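Endo-1,3-beta-glucanase, family GH16 (Zobellia galactanivorans, PDB 5FUI) is a marine bacterial laminarinase whose C-terminal family 6 carbohydrate-binding module, the part described here, binds the beta-1,3-glucan laminarin, probably helping to hold the enzyme on its substrate. Local coordinates at residues Pro28-Gly32 with Ile125-Arg129; Asp69-Phe73 with Ser120-Asn124; Leu59-Ala65 with Asn97-Gln103. All coordinates share one frame; numbering follows the deposited sequence.

Contact 1 of 3, residues Pro28-Gly32 with Ile125-Arg129; sequences PCSEG and INWIR. With MG (magnesium ion), chain E.
Asn126, on strand 124-131, divides its amide between a magnesium ion and the loop joining strands 25-28 and 34-37, tying that loop to the strand at the metal site of the family 6 module. OD1 of Asn126 lies 2.4 Å from the magnesium, and the backbone O of the same residue binds it as well, closing a chelate. A water, Glu14, Glu16 and the carbonyl of Glu34 complete the site.

Hydrogen bonding uses the other end of the amide. ND2 of Asn126 donates to OE1 of Glu31 at 3.1 Å; the acceptor lies in the amide plane and is met through its anti lone pair. The hydrogen bond is bent, with 138° at the hydrogen, and the carboxylate and amide planes stand 60° apart. A water bridges the same carboxylate to the neighbouring indole, 2.7 Å from OE1 of Glu31 and 2.9 Å from NE1 of Trp127, in the ring plane. The other oxygen, OE2, forms a salt bridge with Arg63.

Cys29 adds packing. With SG anti to the backbone N (chi1 177°), its sulfur reaches CG of Asn126 at 3.7 Å. That sulfur, 3.5 Å from N of Glu31, also accepts its N-H within the type I turn Cys29-Gly32.

Gripped at both ends, the amide has its rotation fixed; the cation probably polarises it, making its N-H a better donor to the carboxylate.

Contact 2 of 3, residues Asp69-Phe73 with Ser120-Asn124; sequences DGGRF and SGGWN
Arg72 and Ser120 form one antiparallel hydrogen-bonded pair, with N of Arg72 3.0 Å from O of Ser120 and N of Ser120 3.1 Å from O of Arg72; beyond Ser120 the second segment turns away, the end-to-end directions being 93° apart. Just before the pair, CA of Gly71 makes a CA-H...O contact with O of Ser120 at 3.4 Å and a longer one with O of Gly121. Gly71 leaves room here for the Trp123 side chain: CD1 of the indole passes 3.7 Å from its CA.

On the face carrying Arg72 and Ser120 the two CB atoms are neighbours, while the extended arginine chain runs off to a salt bridge with Glu86. A water joins the two segments, donating to O of Asp69 and O of Gly121 and accepting from OG of Ser120.

In the beta-sandwich of this family 6 module, the pair continues the pairing of strand 72-77 with 110-118 to Ser120, just beyond the end of 110-118. The loop 120-124 leads from there to strand 124-131 of the other sheet, and Gly122 belongs to a pocket holding 2-aminomethyl-pyridine, together with Tyr38, Ile39 and Asn40.

Inside, Phe73 lies over one face of the Trp123 indole in an offset stack, the phenyl and six-membered ring centroids 4.3 Å apart and the planes inclined by 21°. CD1 of Phe73 is the atom set over the indole, toward its rim, and CB of Phe73 comes to 3.4 Å from CZ2 of Trp123. Both residues place CG between the backbone N and the carbonyl carbon (chi1 near +60°), which turns the rings toward each other. NE1 of Trp123 is hydrogen-bonded to OG of Ser118, and the Phe73 ring also pairs edge-to-face with Tyr62.

Contact 3 of 3, residues Leu59-Ala65 with Asn97-Gln103; sequences LIEYRVA and NWTTVSQ
Tyr62 and Gln103 make the shortest polar contact between these strands: the phenol OH donates to OE1 of Gln103 at 2.7 Å. The oxygen lies in the plane of the tyrosine ring, at its edge, yet the donor stands 40° out of the amide plane, so the bond does not follow a lone pair. The same OE1 is also hydrogen-bonded to OG of Ser75, in the opposing sheet.

The strands are antiparallel neighbours in one sheet of the beta-sandwich, with N-to-C directions 151° apart, and 97-103 belongs to an outermost strand. Their hydrogen-bonded pairs are Ile60-Gln103, Tyr62-Val101 and Val64-Thr99, each joined by two backbone bonds; N of Ile60 meets O of Gln103 at 2.9 Å.

Across the face bearing Glu61, Arg63 and Thr100, NH1 of Arg63 donates to OG1 of Thr100 at 2.9 Å. The arginine chain, bent at chi2, folds its guanidinium, which is also paired with Glu31, across the neighbouring strand: CB of Trp98 lies over the guanidinium face, 3.4 Å from NE of Arg63. Glu61 has a salt bridge with Arg129.

Facing the interior, Val64 and Val101 touch through their CG2 atoms at 4.0 Å, and Tyr62 packs against Phe114 and Leu116 of the other sheet. At the far end, the methyl CB of Ala65 rests over the Trp98 indole in a CH-pi contact, 3.8 Å from the centroid of the six-membered ring and 13° off its normal.

Contacts 1 and 3 both reach the four-stranded sheet, contact 1 through 125-129 alone, and their centres are about 10 Å apart: strand 56-66 lies between 124-131 and 97-107. N of Asn126 is probably hydrogen-bonded to O of Arg63. Contact 2 belongs to the loop end of the five-stranded sheet, about 16 Å between centres from contact 1 and 13 Å from contact 3. Along the chain, contacts 2 and 3 alternate their segments inside the loop closed by contact 1. Residues 120-124 run straight into 125-129, so one continuous stretch passes from a pyridine-ligand pocket to the magnesium site and links the two sheets of the sandwich.

Contact 1 of 3, residues Pro28-Gly32 with Ile125-Arg129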
ATOM      1  N   PRO A  28       8.864  14.407   0.747  1.00 12.95           N
ATOM      2  CA  PRO A  28       8.795  14.478   2.207  1.00 12.25           C
ATOM      3  C   PRO A  28       7.337  14.407   2.672  1.00 11.38           C
ATOM      4  O   PRO A  28       6.471  14.987   2.055  1.00 12.70           O
ATOM      5  CB  PRO A  28       9.415  15.863   2.536  1.00 16.18           C
ATOM      6  CG  PRO A  28       9.861  16.422   1.255  1.00 19.96           C
ATOM      7  CD  PRO A  28       9.460  15.590   0.131  1.00 15.15           C
ATOM      8  N   CYS A  29       7.127  13.669   3.752  1.00 13.15           N
ATOM      9  CA  CYS A  29       5.752  13.414   4.213  1.00 12.52           C
ATOM     10  C   CYS A  29       5.560  14.290   5.511  1.00 10.92           C
ATOM     11  O   CYS A  29       6.463  14.331   6.371  1.00 10.83           O
ATOM     12  CB  CYS A  29       5.641  11.916   4.525  1.00 11.36           C
ATOM     13  SG  CYS A  29       4.045  11.430   5.193  1.00 11.49           S
ATOM     14  N   SER A  30       4.369  14.816   5.662  1.00  9.64           N
ATOM     15  CA  SER A  30       4.012  15.611   6.855  1.00  9.61           C
ATOM     16  C   SER A  30       4.044  14.819   8.127  1.00 11.17           C
ATOM     17  O   SER A  30       4.140  15.405   9.202  1.00 12.25           O
ATOM     18  CB  SER A  30       2.623  16.265   6.693  1.00 12.65           C
ATOM     19  OG  SER A  30       1.594  15.261   6.653  1.00 12.57           O
ATOM     20  N   GLU A  31       3.961  13.493   8.015  1.00  9.27           N
ATOM     21  CA  GLU A  31       4.034  12.580   9.164  1.00 10.77           C
ATOM     22  C   GLU A  31       5.438  12.092   9.469  1.00 10.67           C
ATOM     23  O   GLU A  31       5.607  11.207  10.317  1.00 13.84           O
ATOM     24  CB  GLU A  31       3.070  11.396   8.987  1.00 10.44           C
ATOM     25  CG  GLU A  31       1.658  11.932   8.844  1.00 12.86           C
ATOM     26  CD  GLU A  31       0.532  10.890   8.986  1.00 11.42           C
ATOM     27  OE1 GLU A  31       0.740   9.710   8.657  1.00 11.20           O
ATOM     28  OE2 GLU A  31      -0.546  11.282   9.431  1.00 11.89           O
ATOM     29  N   GLY A  32       6.429  12.699   8.782  1.00 12.62           N
ATOM     30  CA  GLY A  32       7.849  12.353   8.938  1.00 14.50           C
ATOM     31  C   GLY A  32       8.234  11.355   7.858  1.00 15.24           C
ATOM     32  O   GLY A  32       7.391  10.668   7.268  1.00 14.53           O
ATOM     33  N   ILE A 125       0.721   7.421  -0.538  1.00  8.84           N
ATOM     34  CA  ILE A 125       0.769   6.461   0.557  1.00  8.54           C
ATOM     35  C   ILE A 125       2.067   6.611   1.366  1.00  9.10           C
ATOM     36  O   ILE A 125       3.147   6.756   0.796  1.00  9.70           O
ATOM     37  CB  ILE A 125       0.581   5.015  -0.003  1.00  8.10           C
ATOM     38  CG1 ILE A 125       0.689   4.034   1.155  1.00  8.65           C
ATOM     39  CG2 ILE A 125       1.654   4.708  -1.135  1.00 10.82           C
ATOM     40  CD1 ILE A 125       0.141   2.646   0.795  1.00 10.03           C
ATOM     41  N   ASN A 126       1.908   6.553   2.681  1.00  7.98           N
ATOM     42  CA  ASN A 126       2.984   6.768   3.631  1.00  9.02           C
ATOM     43  C   ASN A 126       3.593   5.399   4.088  1.00  9.46           C
ATOM     44  O   ASN A 126       4.838   5.197   4.035  1.00 11.22           O
ATOM     45  CB  ASN A 126       2.474   7.584   4.854  1.00  9.78           C
ATOM     46  CG  ASN A 126       3.532   7.862   5.904  1.00 12.94           C
ATOM     47  OD1 ASN A 126       4.706   7.649   5.703  1.00 13.89           O
ATOM     48  ND2 ASN A 126       3.085   8.380   7.066  1.00 12.24           N
ATOM     49  N   TRP A 127       2.712   4.461   4.462  1.00  9.81           N
ATOM     50  CA  TRP A 127       3.174   3.164   4.945  1.00  9.58           C
ATOM     51  C   TRP A 127       2.013   2.180   4.851  1.00  8.30           C
ATOM     52  O   TRP A 127       0.873   2.525   4.601  1.00 10.44           O
ATOM     53  CB  TRP A 127       3.731   3.225   6.427  1.00 10.66           C
ATOM     54  CG  TRP A 127       2.926   3.958   7.433  1.00 10.07           C
ATOM     55  CD1 TRP A 127       3.245   5.191   8.024  1.00 10.39           C
ATOM     56  CD2 TRP A 127       1.664   3.525   8.033  1.00 10.73           C
ATOM     57  NE1 TRP A 127       2.239   5.546   8.948  1.00 11.85           N
ATOM     58  CE2 TRP A 127       1.285   4.575   9.005  1.00 10.77           C
ATOM     59  CE3 TRP A 127       0.819   2.377   7.899  1.00 10.00           C
ATOM     60  CZ2 TRP A 127       0.167   4.466   9.816  1.00 11.32           C
ATOM     61  CZ3 TRP A 127      -0.350   2.342   8.697  1.00 10.74           C
ATOM     62  CH2 TRP A 127      -0.670   3.357   9.599  1.00 12.09           C
ATOM     63  N   ILE A 128       2.411   0.919   5.053  1.00  9.80           N
ATOM     64  CA  ILE A 128       1.560  -0.243   5.126  1.00  9.44           C
ATOM     65  C   ILE A 128       1.811  -0.906   6.508  1.00 10.54           C
ATOM     66  O   ILE A 128       2.976  -0.972   6.961  1.00 11.84           O
ATOM     67  CB  ILE A 128       1.863  -1.282   3.999  1.00  9.77           C
ATOM     68  CG1 ILE A 128       1.807  -0.626   2.601  1.00 11.30           C
ATOM     69  CG2 ILE A 128       0.900  -2.476   4.111  1.00 10.20           C
ATOM     70  CD1 ILE A 128       3.177  -0.443   1.981  1.00 16.67           C
ATOM     71  N   ARG A 129       0.757  -1.385   7.186  1.00  9.44           N
ATOM     72  CA  ARG A 129       0.949  -2.091   8.479  1.00 10.01           C
ATOM     73  C   ARG A 129       0.147  -3.355   8.431  1.00  9.78           C
ATOM     74  O   ARG A 129      -1.051  -3.348   8.196  1.00 11.96           O
ATOM     75  CB  ARG A 129       0.542  -1.124   9.630  1.00 13.10           C
ATOM     76  CG  ARG A 129       0.735  -1.688  11.027  1.00 14.37           C
ATOM     77  CD  ARG A 129       0.754  -0.581  12.095  1.00 14.52           C
ATOM     78  NE  ARG A 129      -0.497   0.127  12.138  1.00 15.47           N
ATOM     79  CZ  ARG A 129      -0.685   1.423  12.499  1.00 16.40           C
ATOM     80  NH1 ARG A 129       0.384   2.155  12.908  1.00 17.49           N
ATOM     81  NH2 ARG A 129      -1.978   1.909  12.432  1.00 17.12           N
TER
HETATM   82 MG    MG E1386       6.597   6.658   4.696  1.00 10.89          MG
HETATM   83  O   HOH W   1       1.639   7.884  10.483  1.00 20.77           O
HETATM   84  O   HOH W   2       8.179   7.346   6.276  1.00 30.25           O

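Contact 2 of 3, residues Asp69-Phe73 with Ser120-Asn124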
ATOM      1  N   ASP A  69     -11.151  12.496  -5.813  1.00 14.10           N
ATOM      2  CA  ASP A  69     -11.935  11.271  -5.692  1.00 12.38           C
ATOM      3  C   ASP A  69     -11.356  10.179  -6.585  1.00 13.88           C
ATOM      4  O   ASP A  69     -10.789  10.452  -7.682  1.00 16.16           O
ATOM      5  CB  ASP A  69     -13.368  11.539  -6.168  1.00 14.90           C
ATOM      6  CG  ASP A  69     -14.051  12.609  -5.361  1.00 19.43           C
ATOM      7  OD1 ASP A  69     -13.899  12.635  -4.138  1.00 19.91           O
ATOM      8  OD2 ASP A  69     -14.792  13.404  -5.965  1.00 37.27           O
ATOM      9  N   GLY A  70     -11.596   8.948  -6.185  1.00 13.74           N
ATOM     10  CA  GLY A  70     -11.381   7.795  -7.085  1.00 14.39           C
ATOM     11  C   GLY A  70     -10.049   7.078  -7.091  1.00 14.09           C
ATOM     12  O   GLY A  70      -9.862   6.110  -7.859  1.00 13.52           O
ATOM     13  N   GLY A  71      -9.087   7.514  -6.276  1.00 12.31           N
ATOM     14  CA  GLY A  71      -7.819   6.744  -6.181  1.00 10.04           C
ATOM     15  C   GLY A  71      -8.135   5.306  -5.795  1.00  9.49           C
ATOM     16  O   GLY A  71      -9.011   5.060  -4.936  1.00 11.06           O
ATOM     17  N   ARG A  72      -7.440   4.344  -6.362  1.00  9.70           N
ATOM     18  CA  ARG A  72      -7.814   2.939  -6.122  1.00  9.43           C
ATOM     19  C   ARG A  72      -6.599   2.124  -6.418  1.00  9.12           C
ATOM     20  O   ARG A  72      -5.877   2.388  -7.401  1.00  9.71           O
ATOM     21  CB  ARG A  72      -8.979   2.525  -7.072  1.00 10.06           C
ATOM     22  CG  ARG A  72      -9.543   1.182  -6.663  1.00 12.02           C
ATOM     23  CD  ARG A  72     -10.622   0.813  -7.730  1.00 13.85           C
ATOM     24  NE  ARG A  72     -11.232  -0.436  -7.288  1.00 14.27           N
ATOM     25  CZ  ARG A  72     -12.356  -0.541  -6.628  1.00 15.32           C
ATOM     26  NH1 ARG A  72     -13.094   0.527  -6.377  1.00 18.02           N
ATOM     27  NH2 ARG A  72     -12.772  -1.733  -6.264  1.00 16.54           N
ATOM     28  N   PHE A  73      -6.336   1.126  -5.584  1.00  8.85           N
ATOM     29  CA  PHE A  73      -5.188   0.248  -5.848  1.00  9.24           C
ATOM     30  C   PHE A  73      -5.495  -1.171  -5.407  1.00  9.20           C
ATOM     31  O   PHE A  73      -6.431  -1.404  -4.615  1.00 10.81           O
ATOM     32  CB  PHE A  73      -3.883   0.773  -5.201  1.00 10.72           C
ATOM     33  CG  PHE A  73      -3.932   0.889  -3.697  1.00  9.43           C
ATOM     34  CD1 PHE A  73      -4.347   2.143  -3.092  1.00  9.64           C
ATOM     35  CD2 PHE A  73      -3.507  -0.179  -2.885  1.00 11.07           C
ATOM     36  CE1 PHE A  73      -4.297   2.229  -1.720  1.00 11.19           C
ATOM     37  CE2 PHE A  73      -3.483  -0.060  -1.508  1.00 12.85           C
ATOM     38  CZ  PHE A  73      -3.841   1.152  -0.916  1.00 11.71           C
ATOM     39  N   SER A 120      -6.444   3.396 -10.282  1.00 11.39           N
ATOM     40  CA  SER A 120      -6.776   4.787 -10.603  1.00 11.18           C
ATOM     41  C   SER A 120      -5.800   5.648  -9.734  1.00 11.66           C
ATOM     42  O   SER A 120      -5.689   5.445  -8.486  1.00 11.31           O
ATOM     43  CB  SER A 120      -8.200   5.113 -10.199  1.00 13.61           C
ATOM     44  OG  SER A 120      -8.432   6.416 -10.630  1.00 19.43           O
ATOM     45  N   GLY A 121      -5.023   6.520 -10.409  1.00 11.01           N
ATOM     46  CA  GLY A 121      -4.073   7.345  -9.706  1.00 13.87           C
ATOM     47  C   GLY A 121      -4.704   8.486  -8.887  1.00 10.50           C
ATOM     48  O   GLY A 121      -5.924   8.542  -8.649  1.00 13.65           O
ATOM     49  N   GLY A 122      -3.771   9.367  -8.443  1.00 12.33           N
ATOM     50  CA  GLY A 122      -4.203  10.554  -7.685  1.00 12.51           C
ATOM     51  C   GLY A 122      -4.293  10.337  -6.185  1.00 11.79           C
ATOM     52  O   GLY A 122      -5.043  11.014  -5.539  1.00 15.98           O
ATOM     53  N   TRP A 123      -3.503   9.423  -5.662  1.00 11.29           N
ATOM     54  CA  TRP A 123      -3.446   9.105  -4.235  1.00 10.13           C
ATOM     55  C   TRP A 123      -2.005   8.984  -3.814  1.00  9.85           C
ATOM     56  O   TRP A 123      -1.084   8.788  -4.664  1.00  9.92           O
ATOM     57  CB  TRP A 123      -4.247   7.807  -3.894  1.00 10.57           C
ATOM     58  CG  TRP A 123      -3.777   6.601  -4.714  1.00  9.13           C
ATOM     59  CD1 TRP A 123      -4.114   6.335  -6.027  1.00 10.82           C
ATOM     60  CD2 TRP A 123      -2.852   5.543  -4.294  1.00  9.04           C
ATOM     61  NE1 TRP A 123      -3.523   5.142  -6.452  1.00 10.46           N
ATOM     62  CE2 TRP A 123      -2.709   4.662  -5.418  1.00  9.69           C
ATOM     63  CE3 TRP A 123      -2.135   5.253  -3.109  1.00 10.84           C
ATOM     64  CZ2 TRP A 123      -1.889   3.542  -5.373  1.00  9.04           C
ATOM     65  CZ3 TRP A 123      -1.357   4.067  -3.075  1.00 10.48           C
ATOM     66  CH2 TRP A 123      -1.242   3.257  -4.200  1.00  9.85           C
ATOM     67  N   ASN A 124      -1.800   9.229  -2.491  1.00  8.73           N
ATOM     68  CA  ASN A 124      -0.431   9.127  -1.881  1.00  8.93           C
ATOM     69  C   ASN A 124      -0.433   8.015  -0.855  1.00  9.22           C
ATOM     70  O   ASN A 124      -1.542   7.710  -0.271  1.00  8.97           O
ATOM     71  CB  ASN A 124      -0.052  10.402  -1.168  1.00  9.78           C
ATOM     72  CG  ASN A 124       0.177  11.607  -2.097  1.00 10.43           C
ATOM     73  OD1 ASN A 124       0.090  12.773  -1.606  1.00 14.10           O
ATOM     74  ND2 ASN A 124       0.399  11.390  -3.353  1.00  9.02           N
TER
HETATM   75  O   HOH W   3      -8.577   8.999  -9.178  1.00 24.02           O

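Contact 3 of 3, residues Leu59-Ala65 with Asn97-Gln103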
ATOM      1  N   LEU A  59      -5.002  -8.212   9.287  1.00  9.73           N
ATOM      2  CA  LEU A  59      -5.454  -6.825   8.976  1.00 10.40           C
ATOM      3  C   LEU A  59      -4.282  -6.153   8.273  1.00 10.48           C
ATOM      4  O   LEU A  59      -3.136  -6.118   8.819  1.00 11.99           O
ATOM      5  CB  LEU A  59      -5.807  -6.069  10.304  1.00 10.47           C
ATOM      6  CG  LEU A  59      -6.297  -4.631  10.054  1.00 11.35           C
ATOM      7  CD1 LEU A  59      -7.669  -4.671   9.377  1.00 12.75           C
ATOM      8  CD2 LEU A  59      -6.346  -3.945  11.480  1.00 14.15           C
ATOM      9  N   ILE A  60      -4.569  -5.581   7.089  1.00  9.30           N
ATOM     10  CA  ILE A  60      -3.521  -4.819   6.403  1.00  9.62           C
ATOM     11  C   ILE A  60      -4.070  -3.375   6.262  1.00  9.09           C
ATOM     12  O   ILE A  60      -5.126  -3.124   5.685  1.00 10.59           O
ATOM     13  CB  ILE A  60      -3.132  -5.366   5.029  1.00  8.72           C
ATOM     14  CG1 ILE A  60      -2.830  -6.927   5.122  1.00  9.97           C
ATOM     15  CG2 ILE A  60      -1.927  -4.545   4.543  1.00 11.36           C
ATOM     16  CD1 ILE A  60      -2.302  -7.475   3.779  1.00 11.61           C
ATOM     17  N   GLU A  61      -3.317  -2.468   6.893  1.00  9.72           N
ATOM     18  CA  GLU A  61      -3.658  -1.017   6.955  1.00  9.87           C
ATOM     19  C   GLU A  61      -2.785  -0.253   6.016  1.00  9.58           C
ATOM     20  O   GLU A  61      -1.606  -0.602   5.857  1.00  9.92           O
ATOM     21  CB  GLU A  61      -3.405  -0.446   8.353  1.00 10.10           C
ATOM     22  CG  GLU A  61      -4.400  -0.926   9.439  1.00 11.77           C
ATOM     23  CD  GLU A  61      -3.856  -0.511  10.766  1.00 15.20           C
ATOM     24  OE1 GLU A  61      -2.944  -1.209  11.268  1.00 14.15           O
ATOM     25  OE2 GLU A  61      -4.302   0.559  11.324  1.00 21.19           O
ATOM     26  N   TYR A  62      -3.351   0.785   5.406  1.00  8.35           N
ATOM     27  CA  TYR A  62      -2.667   1.627   4.438  1.00  8.04           C
ATOM     28  C   TYR A  62      -2.875   3.073   4.815  1.00  8.55           C
ATOM     29  O   TYR A  62      -4.026   3.541   4.921  1.00  9.00           O
ATOM     30  CB  TYR A  62      -3.196   1.403   2.968  1.00  8.64           C
ATOM     31  CG  TYR A  62      -3.107  -0.045   2.538  1.00  8.16           C
ATOM     32  CD1 TYR A  62      -4.084  -0.957   2.816  1.00  8.41           C
ATOM     33  CD2 TYR A  62      -1.948  -0.491   1.854  1.00  9.88           C
ATOM     34  CE1 TYR A  62      -3.949  -2.289   2.391  1.00  8.18           C
ATOM     35  CE2 TYR A  62      -1.798  -1.825   1.430  1.00  9.76           C
ATOM     36  CZ  TYR A  62      -2.786  -2.688   1.722  1.00  8.54           C
ATOM     37  OH  TYR A  62      -2.666  -3.978   1.280  1.00  9.87           O
ATOM     38  N   ARG A  63      -1.768   3.779   5.060  1.00  7.80           N
ATOM     39  CA  ARG A  63      -1.801   5.207   5.446  1.00  8.41           C
ATOM     40  C   ARG A  63      -1.723   6.021   4.202  1.00  7.85           C
ATOM     41  O   ARG A  63      -0.690   6.081   3.520  1.00  9.81           O
ATOM     42  CB  ARG A  63      -0.693   5.501   6.442  1.00  8.32           C
ATOM     43  CG  ARG A  63      -0.676   6.918   7.077  1.00 10.03           C
ATOM     44  CD  ARG A  63      -1.922   7.012   7.981  1.00  9.96           C
ATOM     45  NE  ARG A  63      -1.884   8.275   8.747  1.00  8.94           N
ATOM     46  CZ  ARG A  63      -2.888   8.677   9.532  1.00 10.38           C
ATOM     47  NH1 ARG A  63      -4.018   7.936   9.663  1.00 11.75           N
ATOM     48  NH2 ARG A  63      -2.799   9.862  10.180  1.00 12.77           N
ATOM     49  N   VAL A  64      -2.873   6.593   3.831  1.00  7.89           N
ATOM     50  CA  VAL A  64      -3.092   7.175   2.460  1.00  8.49           C
ATOM     51  C   VAL A  64      -3.640   8.606   2.523  1.00  9.04           C
ATOM     52  O   VAL A  64      -4.211   9.009   3.539  1.00  9.26           O
ATOM     53  CB  VAL A  64      -4.050   6.294   1.600  1.00  7.55           C
ATOM     54  CG1 VAL A  64      -3.352   4.937   1.319  1.00  9.08           C
ATOM     55  CG2 VAL A  64      -5.416   6.088   2.256  1.00  9.76           C
ATOM     56  N   ALA A  65      -3.496   9.361   1.428  1.00  8.26           N
ATOM     57  CA  ALA A  65      -4.103  10.677   1.312  1.00  8.42           C
ATOM     58  C   ALA A  65      -4.515  10.915  -0.108  1.00  9.62           C
ATOM     59  O   ALA A  65      -3.891  10.354  -1.060  1.00  9.33           O
ATOM     60  CB  ALA A  65      -3.017  11.712   1.663  1.00  9.70           C
ATOM     61  N   ASN A  97      -3.206  15.182   3.882  1.00 11.91           N
ATOM     62  CA  ASN A  97      -4.267  14.892   4.843  1.00 11.34           C
ATOM     63  C   ASN A  97      -4.382  13.368   4.915  1.00 11.29           C
ATOM     64  O   ASN A  97      -4.900  12.773   3.994  1.00 10.42           O
ATOM     65  CB  ASN A  97      -5.622  15.491   4.427  1.00 12.46           C
ATOM     66  CG  ASN A  97      -5.662  16.990   4.548  1.00 13.05           C
ATOM     67  OD1 ASN A  97      -6.675  17.583   4.208  1.00 15.88           O
ATOM     68  ND2 ASN A  97      -4.661  17.568   5.005  1.00 13.24           N
ATOM     69  N   TRP A  98      -3.845  12.759   5.953  1.00  9.13           N
ATOM     70  CA  TRP A  98      -3.698  11.281   5.933  1.00  9.91           C
ATOM     71  C   TRP A  98      -4.808  10.608   6.664  1.00 10.96           C
ATOM     72  O   TRP A  98      -5.384  11.153   7.630  1.00 11.75           O
ATOM     73  CB  TRP A  98      -2.356  10.939   6.636  1.00  9.86           C
ATOM     74  CG  TRP A  98      -1.229  11.493   5.851  1.00 10.83           C
ATOM     75  CD1 TRP A  98      -0.552  12.714   6.062  1.00 11.15           C
ATOM     76  CD2 TRP A  98      -0.666  10.875   4.667  1.00 10.66           C
ATOM     77  NE1 TRP A  98       0.379  12.900   5.044  1.00 10.06           N
ATOM     78  CE2 TRP A  98       0.348  11.822   4.166  1.00  9.85           C
ATOM     79  CE3 TRP A  98      -0.866   9.672   3.996  1.00 10.87           C
ATOM     80  CZ2 TRP A  98       1.097  11.558   3.007  1.00  9.98           C
ATOM     81  CZ3 TRP A  98      -0.150   9.469   2.781  1.00 10.63           C
ATOM     82  CH2 TRP A  98       0.852  10.361   2.331  1.00 11.04           C
ATOM     83  N   THR A  99      -5.124   9.374   6.212  1.00  8.55           N
ATOM     84  CA  THR A  99      -6.122   8.534   6.850  1.00  9.75           C
ATOM     85  C   THR A  99      -5.703   7.075   6.684  1.00  8.19           C
ATOM     86  O   THR A  99      -4.866   6.777   5.805  1.00 10.24           O
ATOM     87  CB  THR A  99      -7.550   8.827   6.240  1.00 11.70           C
ATOM     88  OG1 THR A  99      -8.498   8.272   7.169  1.00 13.79           O
ATOM     89  CG2 THR A  99      -7.689   8.164   4.832  1.00 11.19           C
ATOM     90  N   THR A 100      -6.241   6.192   7.499  1.00  9.80           N
ATOM     91  CA  THR A 100      -5.873   4.781   7.385  1.00  9.47           C
ATOM     92  C   THR A 100      -7.035   3.918   6.932  1.00  9.38           C
ATOM     93  O   THR A 100      -8.100   3.878   7.576  1.00 11.02           O
ATOM     94  CB  THR A 100      -5.388   4.270   8.752  1.00  8.59           C
ATOM     95  OG1 THR A 100      -4.278   5.099   9.192  1.00  9.97           O
ATOM     96  CG2 THR A 100      -4.820   2.835   8.624  1.00  9.70           C
ATOM     97  N   VAL A 101      -6.874   3.319   5.741  1.00  8.59           N
ATOM     98  CA  VAL A 101      -7.878   2.349   5.271  1.00  8.78           C
ATOM     99  C   VAL A 101      -7.297   0.951   5.467  1.00  9.83           C
ATOM    100  O   VAL A 101      -6.092   0.765   5.705  1.00 10.07           O
ATOM    101  CB  VAL A 101      -8.283   2.613   3.781  1.00  9.83           C
ATOM    102  CG1 VAL A 101      -8.972   4.016   3.669  1.00 13.91           C
ATOM    103  CG2 VAL A 101      -7.033   2.468   2.847  1.00 11.55           C
ATOM    104  N   SER A 102      -8.147  -0.049   5.294  1.00  8.65           N
ATOM    105  CA  SER A 102      -7.672  -1.424   5.547  1.00  9.89           C
ATOM    106  C   SER A 102      -8.399  -2.462   4.723  1.00  9.12           C
ATOM    107  O   SER A 102      -9.460  -2.218   4.171  1.00 11.18           O
ATOM    108  CB  SER A 102      -7.743  -1.775   7.019  1.00  9.99           C
ATOM    109  OG  SER A 102      -9.148  -1.897   7.424  1.00  9.47           O
ATOM    110  N   GLN A 103      -7.816  -3.652   4.710  1.00  7.99           N
ATOM    111  CA  GLN A 103      -8.496  -4.847   4.242  1.00  9.34           C
ATOM    112  C   GLN A 103      -8.170  -5.968   5.222  1.00  9.83           C
ATOM    113  O   GLN A 103      -7.139  -5.932   5.863  1.00 10.69           O
ATOM    114  CB  GLN A 103      -8.016  -5.182   2.827  1.00 10.42           C
ATOM    115  CG  GLN A 103      -6.536  -5.571   2.770  1.00 10.70           C
ATOM    116  CD  GLN A 103      -5.939  -5.689   1.373  1.00  9.89           C
ATOM    117  OE1 GLN A 103      -4.729  -5.709   1.276  1.00 13.11           O
ATOM    118  NE2 GLN A 103      -6.726  -5.816   0.340  1.00  9.09           N
TER